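Local coordinates for BugD (PDB 2F5X), which binds aspartic acid in a pocket between its two lobes and probably serves as the periplasmic solute receptor of a tripartite tricarboxylate-type transporter, at residues A[19-24]-A[75-80]; A[25-30]-A[52-57]; A[107-112]-A[237-242]. All coordinates share one frame; numbering follows the deposited sequence.

Leaving the N terminus, the chain enters strand 19-23, which contact 1 pairs with strand 76-81, closing a loop of some fifty residues that is half helix. Contact 2 nests inside that loop: the loop 25-30, which follows the first strand and leads into helix 30-46, comes back against the end of strand 50-54, the first strand's other neighbour. Contact 3 opens only after contact 1 has closed and spans far more sequence, joining the long strand 102-117 to strand 236-244. Strand 236-244 also pairs with strand 76-81, so contacts 1 and 3 are strand pairings of one mixed sheet, while contact 2, at the end of two of its strands, carries F25 and P30 to the bound aspartic acid.

Contact 1 of 3, residues A[19-24]-A[75-80]; sequences VNMVVP and YSILLM
I77 and M21 meet on the tightly packed face of two parallel strands, where a branched chain lies against a selenomethionine. The CD1 methyl of I77 sits between two partners, 3.8 Å from CE of M21 and 3.9 Å from CG1 of V19. It gets there because CG1 of I77 stands between the backbone N and the carbonyl carbon (chi1 64°), a turn that swings the longer branch back across the neighbouring strand. Further along, the selenium of M21 lies 4.1 Å from CB of L79, and A35 of helix 30-46 closes over both residues. M241 of strand 236-244 touches M21 and I77, so a largely apolar, buried layer forms on this side.

Backbone bonds hold the strands in register: N20 N to Y75 O, I77 N to N20 O, V22 N to I77 O and L79 N to V22 O. The V22 N bond is almost straight (173°). At the C-terminal end P24, which has no N-H to continue the series, packs by its ring instead: CG is 3.6 Å from CD1 of L78 and 3.8 Å from the selenium of M80.

The other end is looser and wetter. N20 and S76 point to the face opposite M21 and I77, and their polar ends share a water, which donates to OD1 of N20 at 3.0 Å and joins OG of S76; its bond to Y75 O is weak. Y75 is partly exposed; CD1 of its ring meets CG2 of V19 at 4.2 Å, and its OH is hydrogen-bonded to the backbone N of E16.

With helix 30-46 following strand 19-23 and packed on the sheet, this parallel pairing is typical of the alpha/beta lobes of periplasmic binding proteins.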
ATOM      1  N   VAL A  19      -7.086  20.220   7.682  1.00 17.39           N
ATOM      2  CA  VAL A  19      -6.665  19.702   6.379  1.00 16.07           C
ATOM      3  C   VAL A  19      -7.195  18.285   6.228  1.00 16.00           C
ATOM      4  O   VAL A  19      -6.976  17.441   7.105  1.00 15.39           O
ATOM      5  CB  VAL A  19      -5.129  19.699   6.260  1.00 16.06           C
ATOM      6  CG1 VAL A  19      -4.665  19.014   4.966  1.00 14.92           C
ATOM      7  CG2 VAL A  19      -4.586  21.122   6.331  1.00 16.65           C
ATOM      8  N   ASN A  20      -7.887  18.032   5.120  1.00 15.46           N
ATOM      9  CA  ASN A  20      -8.395  16.688   4.829  1.00 15.88           C
ATOM     10  C   ASN A  20      -7.353  15.855   4.123  1.00 15.03           C
ATOM     11  O   ASN A  20      -6.811  16.280   3.095  1.00 14.50           O
ATOM     12  CB  ASN A  20      -9.656  16.753   3.970  1.00 16.04           C
ATOM     13  CG  ASN A  20     -10.806  17.467   4.668  1.00 18.93           C
ATOM     14  OD1 ASN A  20     -11.477  18.320   4.076  1.00 23.63           O
ATOM     15  ND2 ASN A  20     -11.042  17.120   5.927  1.00 20.36           N
HETATM   16  N   MSE A  21      -7.080  14.677   4.685  1.00 14.21           N
HETATM   17  CA  MSE A  21      -6.135  13.734   4.100  1.00 14.03           C
HETATM   18  C   MSE A  21      -6.929  12.546   3.578  1.00 13.25           C
HETATM   19  O   MSE A  21      -7.522  11.792   4.349  1.00 13.57           O
HETATM   20  CB  MSE A  21      -5.109  13.289   5.142  1.00 14.76           C
HETATM   21  CG  MSE A  21      -4.427  11.954   4.834  1.00 16.91           C
HETATM   22 SE   MSE A  21      -2.942  11.588   6.027  1.00 23.57          SE
HETATM   23  CE  MSE A  21      -2.023  12.858   5.300  1.00 10.64           C
ATOM     24  N   VAL A  22      -6.957  12.398   2.260  1.00 11.94           N
ATOM     25  CA  VAL A  22      -7.697  11.307   1.630  1.00 10.90           C
ATOM     26  C   VAL A  22      -6.840  10.047   1.564  1.00 10.28           C
ATOM     27  O   VAL A  22      -5.713  10.072   1.057  1.00 10.20           O
ATOM     28  CB  VAL A  22      -8.175  11.717   0.209  1.00 10.91           C
ATOM     29  CG1 VAL A  22      -8.811  10.530  -0.560  1.00 11.25           C
ATOM     30  CG2 VAL A  22      -9.128  12.929   0.301  1.00 11.81           C
ATOM     31  N   VAL A  23      -7.399   8.956   2.079  1.00  9.32           N
ATOM     32  CA  VAL A  23      -6.823   7.618   1.982  1.00  8.96           C
ATOM     33  C   VAL A  23      -7.752   6.835   1.047  1.00  8.52           C
ATOM     34  O   VAL A  23      -8.916   6.632   1.389  1.00  8.52           O
ATOM     35  CB  VAL A  23      -6.802   6.952   3.380  1.00  8.80           C
ATOM     36  CG1 VAL A  23      -6.486   5.456   3.284  1.00  8.66           C
ATOM     37  CG2 VAL A  23      -5.796   7.652   4.273  1.00 10.05           C
ATOM     38  N   PRO A  24      -7.293   6.457  -0.149  1.00  8.49           N
ATOM     39  CA  PRO A  24      -8.165   5.779  -1.127  1.00  8.19           C
ATOM     40  C   PRO A  24      -8.572   4.330  -0.821  1.00  8.54           C
ATOM     41  O   PRO A  24      -8.751   3.532  -1.749  1.00  8.66           O
ATOM     42  CB  PRO A  24      -7.334   5.840  -2.415  1.00  7.89           C
ATOM     43  CG  PRO A  24      -6.401   7.043  -2.186  1.00  8.00           C
ATOM     44  CD  PRO A  24      -5.978   6.774  -0.739  1.00  8.36           C
ATOM     45  N   TYR A  75      -6.088  22.247   1.439  1.00 14.50           N
ATOM     46  CA  TYR A  75      -7.018  21.644   2.400  1.00 14.78           C
ATOM     47  C   TYR A  75      -7.494  20.249   1.991  1.00 14.35           C
ATOM     48  O   TYR A  75      -8.222  19.595   2.733  1.00 14.41           O
ATOM     49  CB  TYR A  75      -8.180  22.596   2.722  1.00 15.25           C
ATOM     50  CG  TYR A  75      -7.676  23.868   3.369  1.00 16.25           C
ATOM     51  CD1 TYR A  75      -7.256  23.876   4.706  1.00 16.61           C
ATOM     52  CD2 TYR A  75      -7.572  25.047   2.640  1.00 17.22           C
ATOM     53  CE1 TYR A  75      -6.769  25.042   5.305  1.00 17.94           C
ATOM     54  CE2 TYR A  75      -7.087  26.215   3.224  1.00 17.63           C
ATOM     55  CZ  TYR A  75      -6.688  26.205   4.555  1.00 18.56           C
ATOM     56  OH  TYR A  75      -6.207  27.360   5.126  1.00 18.29           O
ATOM     57  N   SER A  76      -7.057  19.799   0.817  1.00 14.66           N
ATOM     58  CA  SER A  76      -7.241  18.414   0.399  1.00 14.36           C
ATOM     59  C   SER A  76      -5.904  17.850  -0.042  1.00 13.69           C
ATOM     60  O   SER A  76      -5.299  18.335  -1.003  1.00 13.34           O
ATOM     61  CB  SER A  76      -8.246  18.306  -0.747  1.00 14.69           C
ATOM     62  OG  SER A  76      -9.491  18.864  -0.375  1.00 16.99           O
ATOM     63  N   ILE A  77      -5.442  16.830   0.669  1.00 12.49           N
ATOM     64  CA  ILE A  77      -4.190  16.166   0.315  1.00 11.95           C
ATOM     65  C   ILE A  77      -4.401  14.666   0.212  1.00 11.22           C
ATOM     66  O   ILE A  77      -5.398  14.131   0.724  1.00 11.56           O
ATOM     67  CB  ILE A  77      -3.042  16.530   1.300  1.00 12.42           C
ATOM     68  CG1 ILE A  77      -3.344  16.026   2.716  1.00 12.76           C
ATOM     69  CG2 ILE A  77      -2.801  18.035   1.289  1.00 12.76           C
ATOM     70  CD1 ILE A  77      -2.216  16.299   3.736  1.00 13.86           C
ATOM     71  N   LEU A  78      -3.475  13.997  -0.473  1.00 10.25           N
ATOM     72  CA  LEU A  78      -3.602  12.572  -0.738  1.00  9.29           C
ATOM     73  C   LEU A  78      -2.511  11.807  -0.014  1.00  9.25           C
ATOM     74  O   LEU A  78      -1.347  12.180  -0.097  1.00  9.06           O
ATOM     75  CB  LEU A  78      -3.478  12.323  -2.247  1.00  8.97           C
ATOM     76  CG  LEU A  78      -3.483  10.867  -2.714  1.00  8.23           C
ATOM     77  CD1 LEU A  78      -4.873  10.265  -2.513  1.00  8.65           C
ATOM     78  CD2 LEU A  78      -3.044  10.792  -4.179  1.00  8.85           C
ATOM     79  N   LEU A  79      -2.888  10.747   0.699  1.00  8.88           N
ATOM     80  CA  LEU A  79      -1.904   9.771   1.154  1.00  9.34           C
ATOM     81  C   LEU A  79      -2.167   8.493   0.384  1.00  8.92           C
ATOM     82  O   LEU A  79      -3.221   7.871   0.535  1.00  9.57           O
ATOM     83  CB  LEU A  79      -1.970   9.517   2.666  1.00  9.97           C
ATOM     84  CG  LEU A  79      -0.886   8.503   3.093  1.00 11.90           C
ATOM     85  CD1 LEU A  79       0.525   9.154   3.199  1.00 13.75           C
ATOM     86  CD2 LEU A  79      -1.262   7.790   4.365  1.00 16.10           C
HETATM   87  N   MSE A  80      -1.221   8.119  -0.464  1.00  8.43           N
HETATM   88  CA  MSE A  80      -1.406   6.969  -1.337  1.00  8.27           C
HETATM   89  C   MSE A  80      -0.088   6.218  -1.480  1.00  8.32           C
HETATM   90  O   MSE A  80       0.981   6.796  -1.312  1.00  8.84           O
HETATM   91  CB  MSE A  80      -1.945   7.438  -2.704  1.00  8.44           C
HETATM   92  CG  MSE A  80      -2.287   6.324  -3.717  1.00  8.83           C
HETATM   93 SE   MSE A  80      -3.436   4.901  -3.018  1.00  9.60          SE
HETATM   94  CE  MSE A  80      -3.271   3.673  -4.547  1.00  8.47           C
TER
HETATM   95  O   HOH W   1     -11.087  20.361   1.860  1.00 34.87           O

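Contact 2 of 3, residues A[25-30]-A[52-57]; sequences FAAGGP and VENKGG. With ASP (aspartic acid), chain D.
F25 and N54 meet where the loop after strand 19-23 passes the end of strand 50-54, at the C-terminal ends of these two parallel strands, a usual place for the ligand loops of the periplasmic binding protein fold. These two residues bury about 60 Å² each; A27 follows with half as much.

N54 makes the polar link. Its amide nitrogen ND2 gives a hydrogen bond to O of F25 at 3.0 Å, moderately bent (150°) and tilted slightly from both the carbonyl plane and the amide plane. The same nitrogen also bonds D32, and OD1 is taken by R36, both from helix 30-46. With both ends of the amide engaged, its rotation is fixed, and N54 ties the loop to the helix that follows it.

A27 lies at the second position of a type II turn from A26 to G29. Its methyl group comes alongside the N54 amide, CB resting 3.5 Å from OD1, a plain van der Waals contact on the solvent-exposed side. G28 takes the turn's third position with a positive phi (91°), an angle suited to glycine, and G29 then serves as the N-cap residue before helix 30-46.

F25 works in two directions. Its backbone passes the loop that follows strand 50-54, CA being 4.0 Å from CA of G56. Its CB points away from that segment and carries the ring into the pocket. H81 meets this ring at a shallow angle, and P30, T31 and S151 are among the other pocket residues. The bound aspartic acid lies over one ring face, its CA 3.4 Å above the plane and over the ring centre.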
ATOM      1  N   PHE A  25      -8.746   4.004   0.458  1.00  8.39           N
ATOM      2  CA  PHE A  25      -9.109   2.652   0.885  1.00  9.02           C
ATOM      3  C   PHE A  25      -9.938   2.689   2.145  1.00  8.95           C
ATOM      4  O   PHE A  25      -9.953   3.693   2.865  1.00  9.14           O
ATOM      5  CB  PHE A  25      -7.852   1.814   1.147  1.00  8.63           C
ATOM      6  CG  PHE A  25      -7.022   1.588  -0.084  1.00  8.80           C
ATOM      7  CD1 PHE A  25      -7.411   0.644  -1.036  1.00  9.03           C
ATOM      8  CD2 PHE A  25      -5.875   2.330  -0.304  1.00  9.17           C
ATOM      9  CE1 PHE A  25      -6.664   0.450  -2.187  1.00  9.04           C
ATOM     10  CE2 PHE A  25      -5.111   2.137  -1.454  1.00  9.79           C
ATOM     11  CZ  PHE A  25      -5.502   1.191  -2.396  1.00  8.68           C
ATOM     12  N   ALA A  26     -10.611   1.573   2.415  1.00  9.34           N
ATOM     13  CA  ALA A  26     -11.471   1.447   3.580  1.00  9.71           C
ATOM     14  C   ALA A  26     -10.722   1.724   4.877  1.00  9.81           C
ATOM     15  O   ALA A  26      -9.541   1.387   5.020  1.00  9.29           O
ATOM     16  CB  ALA A  26     -12.083   0.048   3.609  1.00  9.68           C
ATOM     17  N   ALA A  27     -11.424   2.345   5.818  1.00 10.00           N
ATOM     18  CA  ALA A  27     -10.888   2.607   7.148  1.00 10.82           C
ATOM     19  C   ALA A  27     -10.469   1.305   7.828  1.00 10.65           C
ATOM     20  O   ALA A  27     -11.072   0.249   7.600  1.00 11.30           O
ATOM     21  CB  ALA A  27     -11.944   3.307   7.980  1.00 10.83           C
ATOM     22  N   GLY A  28      -9.436   1.385   8.658  1.00 10.61           N
ATOM     23  CA  GLY A  28      -9.007   0.259   9.470  1.00 10.22           C
ATOM     24  C   GLY A  28      -7.958  -0.636   8.833  1.00 10.01           C
ATOM     25  O   GLY A  28      -7.519  -1.612   9.450  1.00 10.53           O
ATOM     26  N   GLY A  29      -7.573  -0.327   7.594  1.00  9.18           N
ATOM     27  CA  GLY A  29      -6.583  -1.113   6.872  1.00  8.79           C
ATOM     28  C   GLY A  29      -5.197  -0.484   6.932  1.00  8.38           C
ATOM     29  O   GLY A  29      -4.958   0.433   7.711  1.00  9.48           O
ATOM     30  N   PRO A  30      -4.280  -0.990   6.119  1.00  7.97           N
ATOM     31  CA  PRO A  30      -2.857  -0.628   6.238  1.00  8.00           C
ATOM     32  C   PRO A  30      -2.584   0.859   5.995  1.00  8.11           C
ATOM     33  O   PRO A  30      -1.904   1.500   6.791  1.00  8.76           O
ATOM     34  CB  PRO A  30      -2.170  -1.522   5.201  1.00  7.54           C
ATOM     35  CG  PRO A  30      -3.268  -2.019   4.280  1.00  7.50           C
ATOM     36  CD  PRO A  30      -4.534  -1.993   5.069  1.00  7.48           C
ATOM     37  N   VAL A  52      -8.608  12.471   8.504  1.00 16.16           N
ATOM     38  CA  VAL A  52      -8.498  11.384   7.529  1.00 15.96           C
ATOM     39  C   VAL A  52      -9.870  11.081   6.917  1.00 16.10           C
ATOM     40  O   VAL A  52     -10.871  10.942   7.635  1.00 16.30           O
ATOM     41  CB  VAL A  52      -7.860  10.113   8.153  1.00 16.14           C
ATOM     42  CG1 VAL A  52      -7.923   8.928   7.191  1.00 15.61           C
ATOM     43  CG2 VAL A  52      -6.412  10.389   8.570  1.00 15.79           C
ATOM     44  N   GLU A  53      -9.909  11.005   5.589  1.00 15.95           N
ATOM     45  CA  GLU A  53     -11.121  10.627   4.870  1.00 16.03           C
ATOM     46  C   GLU A  53     -10.839   9.377   4.060  1.00 15.12           C
ATOM     47  O   GLU A  53      -9.846   9.314   3.335  1.00 15.21           O
ATOM     48  CB  GLU A  53     -11.596  11.763   3.964  1.00 17.14           C
ATOM     49  CG  GLU A  53     -11.934  13.037   4.730  1.00 21.37           C
ATOM     50  CD  GLU A  53     -12.441  14.169   3.853  1.00 26.94           C
ATOM     51  OE1 GLU A  53     -12.187  14.161   2.627  1.00 28.87           O
ATOM     52  OE2 GLU A  53     -13.088  15.088   4.406  1.00 30.48           O
ATOM     53  N   ASN A  54     -11.704   8.381   4.193  1.00 13.36           N
ATOM     54  CA  ASN A  54     -11.502   7.121   3.483  1.00 12.79           C
ATOM     55  C   ASN A  54     -12.371   7.069   2.250  1.00 12.69           C
ATOM     56  O   ASN A  54     -13.585   7.206   2.348  1.00 13.20           O
ATOM     57  CB  ASN A  54     -11.784   5.942   4.413  1.00 12.46           C
ATOM     58  CG  ASN A  54     -10.846   5.916   5.588  1.00 11.78           C
ATOM     59  OD1 ASN A  54     -11.171   6.415   6.668  1.00 12.38           O
ATOM     60  ND2 ASN A  54      -9.658   5.351   5.383  1.00 10.42           N
ATOM     61  N   LYS A  55     -11.748   6.898   1.085  1.00 12.93           N
ATOM     62  CA  LYS A  55     -12.493   6.905  -0.169  1.00 13.31           C
ATOM     63  C   LYS A  55     -12.073   5.724  -1.025  1.00 12.80           C
ATOM     64  O   LYS A  55     -11.237   5.848  -1.919  1.00 12.83           O
ATOM     65  CB  LYS A  55     -12.295   8.239  -0.911  1.00 13.46           C
ATOM     66  CG  LYS A  55     -12.804   9.468  -0.141  1.00 17.02           C
ATOM     67  CD  LYS A  55     -14.335   9.436   0.042  1.00 21.92           C
ATOM     68  CE  LYS A  55     -14.796  10.234   1.272  1.00 25.17           C
ATOM     69  NZ  LYS A  55     -15.224   9.391   2.450  1.00 29.09           N
ATOM     70  N   GLY A  56     -12.647   4.565  -0.723  1.00 13.32           N
ATOM     71  CA  GLY A  56     -12.286   3.330  -1.401  1.00 13.12           C
ATOM     72  C   GLY A  56     -12.975   3.157  -2.744  1.00 13.05           C
ATOM     73  O   GLY A  56     -13.982   3.820  -3.041  1.00 13.82           O
ATOM     74  N   GLY A  57     -12.403   2.273  -3.558  1.00 12.83           N
ATOM     75  CA  GLY A  57     -12.958   1.917  -4.854  1.00 11.73           C
ATOM     76  C   GLY A  57     -11.884   1.837  -5.918  1.00 11.55           C
ATOM     77  O   GLY A  57     -10.930   2.622  -5.894  1.00 11.34           O
TER
HETATM   78  N   ASP D 901      -3.208  -0.259   1.160  1.00  7.83           N
HETATM   79  CA  ASP D 901      -4.607  -0.719   0.914  1.00  7.79           C
HETATM   80  C   ASP D 901      -5.515  -0.420   2.097  1.00  8.12           C
HETATM   81  O   ASP D 901      -6.556  -1.080   2.278  1.00  8.63           O
HETATM   82  CB  ASP D 901      -4.633  -2.210   0.605  1.00  7.59           C
HETATM   83  CG  ASP D 901      -3.950  -2.541  -0.697  1.00  7.57           C
HETATM   84  OD1 ASP D 901      -3.715  -3.747  -0.940  1.00  7.40           O
HETATM   85  OD2 ASP D 901      -3.621  -1.657  -1.530  1.00  8.41           O
HETATM   86  OXT ASP D 901      -5.188   0.483   2.868  1.00  8.21           O

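Contact 3 of 3, residues A[107-112]-A[237-242]; sequences LVVDVP and IWHGMW
V111 and I237 face each other as an antiparallel hydrogen-bonded pair, linked in both directions: I237 N to V111 O at 2.8 Å and V111 N to I237 O at 3.0 Å. H239 N adds a bond to V109 O at 2.8 Å, and V108 N makes only a weak one to H239 O (130°). Between L107 and D110 the register slips by one residue, a beta bulge, with V108 at an unusual backbone angle for a strand (psi -71°).

Side-chain hydrogen bonds centre on H239. Its ND1 donates to I237 O at 3.1 Å, the oxygen lying in the ring plane. V111 N and ND1 reach this carbonyl from opposite faces, so two N-H groups grip it. Since NE2 is bonded to T31 of the ligand pocket, both ring nitrogens are engaged and the imidazole is held in orientation.

Apolar contacts flank these bonds. CG2 of V109 lies 3.8 Å from CG of H239, while CG2 of V111 approaches CE1 of the same ring. On the other face, CD2 of L107 reaches CE3 of W238 at 3.7 Å; L289 of helix 286-306 touches both residues, and the indole NE1 is bonded to Q296. V108 rests on L38 and V109 on V34, so helix 30-46 packs against the bulge.

The long strand 102-117 also pairs with strand 188-192, as expected of a strand running between the two lobes of a periplasmic binding protein, and H239, bonded to T31 OG1, which itself bonds the ligand, is a second-shell residue of the site between them.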
ATOM      1  N   LEU A 107       7.925  11.478   0.182  1.00  9.97           N
ATOM      2  CA  LEU A 107       7.764  10.085   0.586  1.00  9.50           C
ATOM      3  C   LEU A 107       7.481  10.003   2.090  1.00  9.82           C
ATOM      4  O   LEU A 107       7.726  10.956   2.833  1.00  9.71           O
ATOM      5  CB  LEU A 107       8.989   9.254   0.191  1.00  9.38           C
ATOM      6  CG  LEU A 107       9.038   8.979  -1.328  1.00  9.01           C
ATOM      7  CD1 LEU A 107      10.450   8.662  -1.808  1.00 11.10           C
ATOM      8  CD2 LEU A 107       8.063   7.841  -1.710  1.00 10.04           C
ATOM      9  N   VAL A 108       6.943   8.860   2.517  1.00  9.47           N
ATOM     10  CA  VAL A 108       6.402   8.711   3.867  1.00  9.57           C
ATOM     11  C   VAL A 108       6.976   7.455   4.538  1.00  9.39           C
ATOM     12  O   VAL A 108       7.800   7.550   5.458  1.00  9.36           O
ATOM     13  CB  VAL A 108       4.843   8.675   3.822  1.00  9.78           C
ATOM     14  CG1 VAL A 108       4.241   8.484   5.207  1.00 10.82           C
ATOM     15  CG2 VAL A 108       4.292   9.958   3.167  1.00  9.53           C
ATOM     16  N   VAL A 109       6.551   6.282   4.067  1.00  9.24           N
ATOM     17  CA  VAL A 109       7.013   5.006   4.610  1.00  9.15           C
ATOM     18  C   VAL A 109       7.192   3.997   3.476  1.00  9.70           C
ATOM     19  O   VAL A 109       6.665   4.188   2.381  1.00  9.97           O
ATOM     20  CB  VAL A 109       6.012   4.395   5.661  1.00  8.95           C
ATOM     21  CG1 VAL A 109       5.956   5.219   6.940  1.00  9.22           C
ATOM     22  CG2 VAL A 109       4.599   4.212   5.060  1.00  9.53           C
ATOM     23  N   ASP A 110       7.918   2.918   3.758  1.00  9.24           N
ATOM     24  CA  ASP A 110       8.036   1.783   2.846  1.00 10.03           C
ATOM     25  C   ASP A 110       7.638   0.527   3.639  1.00  9.61           C
ATOM     26  O   ASP A 110       8.260   0.206   4.655  1.00  9.76           O
ATOM     27  CB  ASP A 110       9.477   1.708   2.322  1.00 10.44           C
ATOM     28  CG  ASP A 110       9.676   0.644   1.262  1.00 12.66           C
ATOM     29  OD1 ASP A 110       8.700   0.015   0.802  1.00 12.60           O
ATOM     30  OD2 ASP A 110      10.817   0.371   0.830  1.00 17.36           O
ATOM     31  N   VAL A 111       6.587  -0.158   3.184  1.00  9.04           N
ATOM     32  CA  VAL A 111       5.966  -1.251   3.949  1.00  8.83           C
ATOM     33  C   VAL A 111       6.112  -2.576   3.217  1.00  9.03           C
ATOM     34  O   VAL A 111       5.721  -2.681   2.057  1.00  9.43           O
ATOM     35  CB  VAL A 111       4.461  -0.956   4.211  1.00  8.58           C
ATOM     36  CG1 VAL A 111       3.832  -1.979   5.183  1.00  8.30           C
ATOM     37  CG2 VAL A 111       4.290   0.471   4.761  1.00  8.62           C
ATOM     38  N   PRO A 112       6.632  -3.601   3.894  1.00  8.93           N
ATOM     39  CA  PRO A 112       6.751  -4.924   3.276  1.00  9.15           C
ATOM     40  C   PRO A 112       5.425  -5.668   3.319  1.00  9.16           C
ATOM     41  O   PRO A 112       4.499  -5.260   4.033  1.00  8.90           O
ATOM     42  CB  PRO A 112       7.807  -5.621   4.143  1.00 10.07           C
ATOM     43  CG  PRO A 112       7.626  -5.004   5.520  1.00 10.14           C
ATOM     44  CD  PRO A 112       7.156  -3.585   5.276  1.00  9.12           C
ATOM     45  N   ILE A 237       6.001  -1.530  -0.431  1.00  9.04           N
ATOM     46  CA  ILE A 237       4.921  -0.595  -0.721  1.00  8.40           C
ATOM     47  C   ILE A 237       5.266   0.769  -0.132  1.00  8.10           C
ATOM     48  O   ILE A 237       4.957   1.065   1.031  1.00  8.19           O
ATOM     49  CB  ILE A 237       3.581  -1.165  -0.208  1.00  8.11           C
ATOM     50  CG1 ILE A 237       3.281  -2.510  -0.903  1.00  7.88           C
ATOM     51  CG2 ILE A 237       2.416  -0.178  -0.437  1.00  9.08           C
ATOM     52  CD1 ILE A 237       3.206  -2.472  -2.442  1.00  7.45           C
ATOM     53  N   TRP A 238       5.952   1.581  -0.932  1.00  8.21           N
ATOM     54  CA  TRP A 238       6.237   2.947  -0.527  1.00  7.84           C
ATOM     55  C   TRP A 238       4.933   3.734  -0.545  1.00  8.33           C
ATOM     56  O   TRP A 238       3.992   3.393  -1.274  1.00  8.49           O
ATOM     57  CB  TRP A 238       7.291   3.605  -1.436  1.00  7.69           C
ATOM     58  CG  TRP A 238       6.945   3.553  -2.907  1.00  8.09           C
ATOM     59  CD1 TRP A 238       7.330   2.598  -3.810  1.00  7.90           C
ATOM     60  CD2 TRP A 238       6.170   4.509  -3.640  1.00  8.38           C
ATOM     61  NE1 TRP A 238       6.827   2.894  -5.058  1.00  8.72           N
ATOM     62  CE2 TRP A 238       6.121   4.068  -4.986  1.00  9.99           C
ATOM     63  CE3 TRP A 238       5.512   5.708  -3.297  1.00  8.93           C
ATOM     64  CZ2 TRP A 238       5.436   4.776  -5.987  1.00  9.84           C
ATOM     65  CZ3 TRP A 238       4.832   6.418  -4.298  1.00  9.68           C
ATOM     66  CH2 TRP A 238       4.795   5.941  -5.623  1.00 10.75           C
ATOM     67  N   HIS A 239       4.882   4.760   0.293  1.00  8.48           N
ATOM     68  CA  HIS A 239       3.737   5.659   0.400  1.00  8.67           C
ATOM     69  C   HIS A 239       4.236   7.086   0.162  1.00  9.21           C
ATOM     70  O   HIS A 239       5.349   7.444   0.582  1.00  8.96           O
ATOM     71  CB  HIS A 239       3.131   5.603   1.809  1.00  8.58           C
ATOM     72  CG  HIS A 239       2.280   4.391   2.079  1.00  8.40           C
ATOM     73  ND1 HIS A 239       2.746   3.098   1.970  1.00  9.21           N
ATOM     74  CD2 HIS A 239       0.995   4.292   2.498  1.00  9.09           C
ATOM     75  CE1 HIS A 239       1.780   2.255   2.289  1.00  9.98           C
ATOM     76  NE2 HIS A 239       0.707   2.953   2.615  1.00  9.66           N
ATOM     77  N   GLY A 240       3.403   7.892  -0.500  1.00  8.95           N
ATOM     78  CA  GLY A 240       3.705   9.294  -0.749  1.00  9.09           C
ATOM     79  C   GLY A 240       2.562  10.196  -0.322  1.00  9.45           C
ATOM     80  O   GLY A 240       1.446   9.735  -0.072  1.00  9.45           O
HETATM   81  N   MSE A 241       2.848  11.490  -0.239  1.00  9.53           N
HETATM   82  CA  MSE A 241       1.838  12.488   0.054  1.00 10.16           C
HETATM   83  C   MSE A 241       1.870  13.514  -1.073  1.00  9.98           C
HETATM   84  O   MSE A 241       2.943  13.953  -1.466  1.00  9.70           O
HETATM   85  CB  MSE A 241       2.117  13.157   1.405  1.00 10.65           C
HETATM   86  CG  MSE A 241       1.144  14.267   1.743  1.00 13.55           C
HETATM   87 SE   MSE A 241       1.545  15.000   3.477  1.00 22.78          SE
HETATM   88  CE  MSE A 241       1.038  13.559   4.495  1.00 19.81           C
ATOM     89  N   TRP A 242       0.694  13.860  -1.595  1.00  9.42           N
ATOM     90  CA  TRP A 242       0.568  14.797  -2.712  1.00  9.61           C
ATOM     91  C   TRP A 242      -0.514  15.839  -2.437  1.00  9.73           C
ATOM     92  O   TRP A 242      -1.474  15.574  -1.703  1.00  9.99           O
ATOM     93  CB  TRP A 242       0.122  14.049  -3.969  1.00  9.02           C
ATOM     94  CG  TRP A 242       1.079  13.072  -4.622  1.00  9.25           C
ATOM     95  CD1 TRP A 242       1.889  13.317  -5.704  1.00  9.30           C
ATOM     96  CD2 TRP A 242       1.224  11.678  -4.329  1.00  8.82           C
ATOM     97  NE1 TRP A 242       2.550  12.171  -6.077  1.00  9.65           N
ATOM     98  CE2 TRP A 242       2.160  11.145  -5.256  1.00  9.42           C
ATOM     99  CE3 TRP A 242       0.670  10.817  -3.367  1.00  9.33           C
ATOM    100  CZ2 TRP A 242       2.556   9.801  -5.244  1.00  8.99           C
ATOM    101  CZ3 TRP A 242       1.056   9.472  -3.366  1.00  8.97           C
ATOM    102  CH2 TRP A 242       2.001   8.984  -4.290  1.00  9.80           C
TER